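PDB 3C8T: fumarate lyase from Mesorhizobium sp., which belongs to the fumarase/aspartase superfamily of mostly helical lyases, and assembles as a tetramer. Local coordinates for residues 103-108 with 311-316. Residues are numbered along the deposited sequence; the frame is centred on the assembly and turned at random.
Sequences TTQDIM and FERATG
Arg313 reaches across to the start of helix 104-140 and gives its NE hydrogen to the amide oxygen of Gln105. The bond from Arg313 NE to Gln105 OE1 is 2.6 Å long and fairly straight, with an N-H...O angle of 159°. The oxygen lies at the edge of the guanidinium, almost in its plane, while the amide itself stands nearly perpendicular to that plane. Both side chains leave the backbone with CG anti to N and run past each other in opposite directions; a bend at chi3 of Arg313 carries its guanidinium across the helix start, alongside Thr103. Gln105 NE2 is tied to the carbonyl of His225, and Arg313 NH1 hydrogen-bonds to Ala193 O.

Van der Waals contact adds the rest: Thr103 CG2 approaches Arg313 NH2 at 3.6 Å, and Gln105 CB lies the same distance from Arg313 NE. In this superfamily, long helices of four subunits bundle into a common core; here the loop leading into one such helix, 315-344, meets the first turn of another. Next to Arg313, Glu312 forms a salt bridge, through OE2, with Lys163 of a second subunit.

Thr103 occupies the N-cap position but its side chain makes no capping bond; its backbone N instead donates to Asp106 OD2 at 3.2 Å, from above the carboxylate plane. OD2 also accepts from Gly192 N, and OD1 is hydrogen-bonded to Ser191 N and His225 NE2.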
loop_
_atom_site.group_PDB
_atom_site.type_symbol
_atom_site.label_atom_id
_atom_site.label_comp_id
_atom_site.label_asym_id
_atom_site.label_seq_id
_atom_site.Cartn_x
_atom_site.Cartn_y
_atom_site.Cartn_z
ATOM N N THR A 103 28.935 -15.617 -8.289
ATOM C CA THR A 103 27.958 -16.078 -7.323
ATOM C C THR A 103 26.573 -16.202 -8.024
ATOM O O THR A 103 26.340 -15.667 -9.131
ATOM C CB THR A 103 27.890 -15.178 -6.045
ATOM O OG1 THR A 103 27.105 -15.835 -5.028
ATOM C CG2 THR A 103 27.233 -13.808 -6.336
ATOM N N THR A 104 25.669 -16.923 -7.378
ATOM C CA THR A 104 24.298 -17.118 -7.844
ATOM C C THR A 104 23.541 -15.813 -8.187
ATOM O O THR A 104 22.995 -15.689 -9.300
ATOM C CB THR A 104 23.529 -17.990 -6.825
ATOM O OG1 THR A 104 24.102 -19.291 -6.867
ATOM C CG2 THR A 104 22.032 -18.084 -7.166
ATOM N N GLN A 105 23.534 -14.838 -7.268
ATOM C CA GLN A 105 22.864 -13.547 -7.572
ATOM C C GLN A 105 23.439 -12.768 -8.772
ATOM O O GLN A 105 22.724 -11.954 -9.422
ATOM C CB GLN A 105 22.809 -12.641 -6.341
ATOM C CG GLN A 105 21.700 -11.608 -6.423
ATOM C CD GLN A 105 21.728 -10.601 -5.282
ATOM O OE1 GLN A 105 22.554 -10.701 -4.364
ATOM N NE2 GLN A 105 20.831 -9.619 -5.338
ATOM N N ASP A 106 24.711 -12.997 -9.083
ATOM C CA ASP A 106 25.279 -12.402 -10.298
ATOM C C ASP A 106 24.531 -12.907 -11.529
ATOM O O ASP A 106 24.114 -12.135 -12.369
ATOM C CB ASP A 106 26.746 -12.749 -10.450
ATOM C CG ASP A 106 27.606 -12.091 -9.426
ATOM O OD1 ASP A 106 27.193 -11.073 -8.824
ATOM O OD2 ASP A 106 28.728 -12.589 -9.234
ATOM N N ILE A 107 24.372 -14.224 -11.618
ATOM C CA ILE A 107 23.765 -14.841 -12.791
ATOM C C ILE A 107 22.284 -14.525 -12.855
ATOM O O ILE A 107 21.767 -14.210 -13.951
ATOM C CB ILE A 107 23.979 -16.381 -12.848
ATOM C CG1 ILE A 107 25.456 -16.766 -12.652
ATOM C CG2 ILE A 107 23.463 -16.941 -14.186
ATOM C CD1 ILE A 107 26.475 -16.117 -13.628
ATOM N N MET A 108 21.618 -14.586 -11.690
ATOM C CA MET A 108 20.165 -14.294 -11.581
ATOM C C MET A 108 19.810 -12.818 -11.804
ATOM O O MET A 108 18.824 -12.536 -12.486
ATOM C CB MET A 108 19.615 -14.787 -10.243
ATOM C CG MET A 108 19.659 -16.314 -10.083
ATOM S SD MET A 108 18.947 -16.985 -8.530
ATOM C CE MET A 108 17.206 -16.748 -8.945
ATOM N N PHE A 311 22.799 -5.438 4.259
ATOM C CA PHE A 311 24.156 -5.923 3.994
ATOM C C PHE A 311 24.393 -6.302 2.539
ATOM O O PHE A 311 24.008 -5.538 1.650
ATOM C CB PHE A 311 24.567 -7.002 5.004
ATOM C CG PHE A 311 24.548 -6.496 6.418
ATOM C CD1 PHE A 311 25.516 -5.577 6.848
ATOM C CD2 PHE A 311 23.537 -6.869 7.293
ATOM C CE1 PHE A 311 25.481 -5.057 8.132
ATOM C CE2 PHE A 311 23.496 -6.367 8.610
ATOM C CZ PHE A 311 24.473 -5.435 9.021
ATOM N N GLU A 312 25.017 -7.455 2.301
ATOM C CA GLU A 312 25.578 -7.736 1.001
ATOM C C GLU A 312 24.633 -8.650 0.205
ATOM O O GLU A 312 24.806 -8.845 -1.005
ATOM C CB GLU A 312 27.013 -8.275 1.122
ATOM C CG GLU A 312 28.077 -7.201 1.507
ATOM C CD GLU A 312 27.762 -6.445 2.825
ATOM O OE1 GLU A 312 27.934 -7.024 3.942
ATOM O OE2 GLU A 312 27.321 -5.278 2.742
ATOM N N ARG A 313 23.589 -9.124 0.874
ATOM C CA ARG A 313 22.503 -9.939 0.261
ATOM C C ARG A 313 21.551 -10.239 1.392
ATOM O O ARG A 313 21.973 -10.664 2.491
ATOM C CB ARG A 313 23.017 -11.279 -0.302
ATOM C CG ARG A 313 22.014 -12.075 -1.224
ATOM C CD ARG A 313 22.773 -13.142 -2.090
ATOM N NE ARG A 313 23.813 -12.471 -2.880
ATOM C CZ ARG A 313 25.127 -12.656 -2.733
ATOM N NH1 ARG A 313 25.601 -13.571 -1.885
ATOM N NH2 ARG A 313 25.980 -11.943 -3.481
ATOM N N ALA A 314 20.277 -10.026 1.128
ATOM C CA ALA A 314 19.227 -10.399 2.073
ATOM C C ALA A 314 18.112 -11.113 1.284
ATOM O O ALA A 314 17.528 -10.558 0.347
ATOM C CB ALA A 314 18.712 -9.179 2.809
ATOM N N THR A 315 17.854 -12.360 1.653
ATOM C CA THR A 315 16.985 -13.238 0.876
ATOM C C THR A 315 15.496 -12.807 0.946
ATOM O O THR A 315 14.794 -12.799 -0.069
ATOM C CB THR A 315 17.225 -14.670 1.330
ATOM O OG1 THR A 315 17.330 -14.676 2.769
ATOM C CG2 THR A 315 18.569 -15.154 0.769
ATOM N N GLY A 316 15.042 -12.383 2.115
ATOM C CA GLY A 316 13.670 -11.866 2.269
ATOM C C GLY A 316 13.353 -10.748 1.278
ATOM O O GLY A 316 12.503 -10.917 0.389
#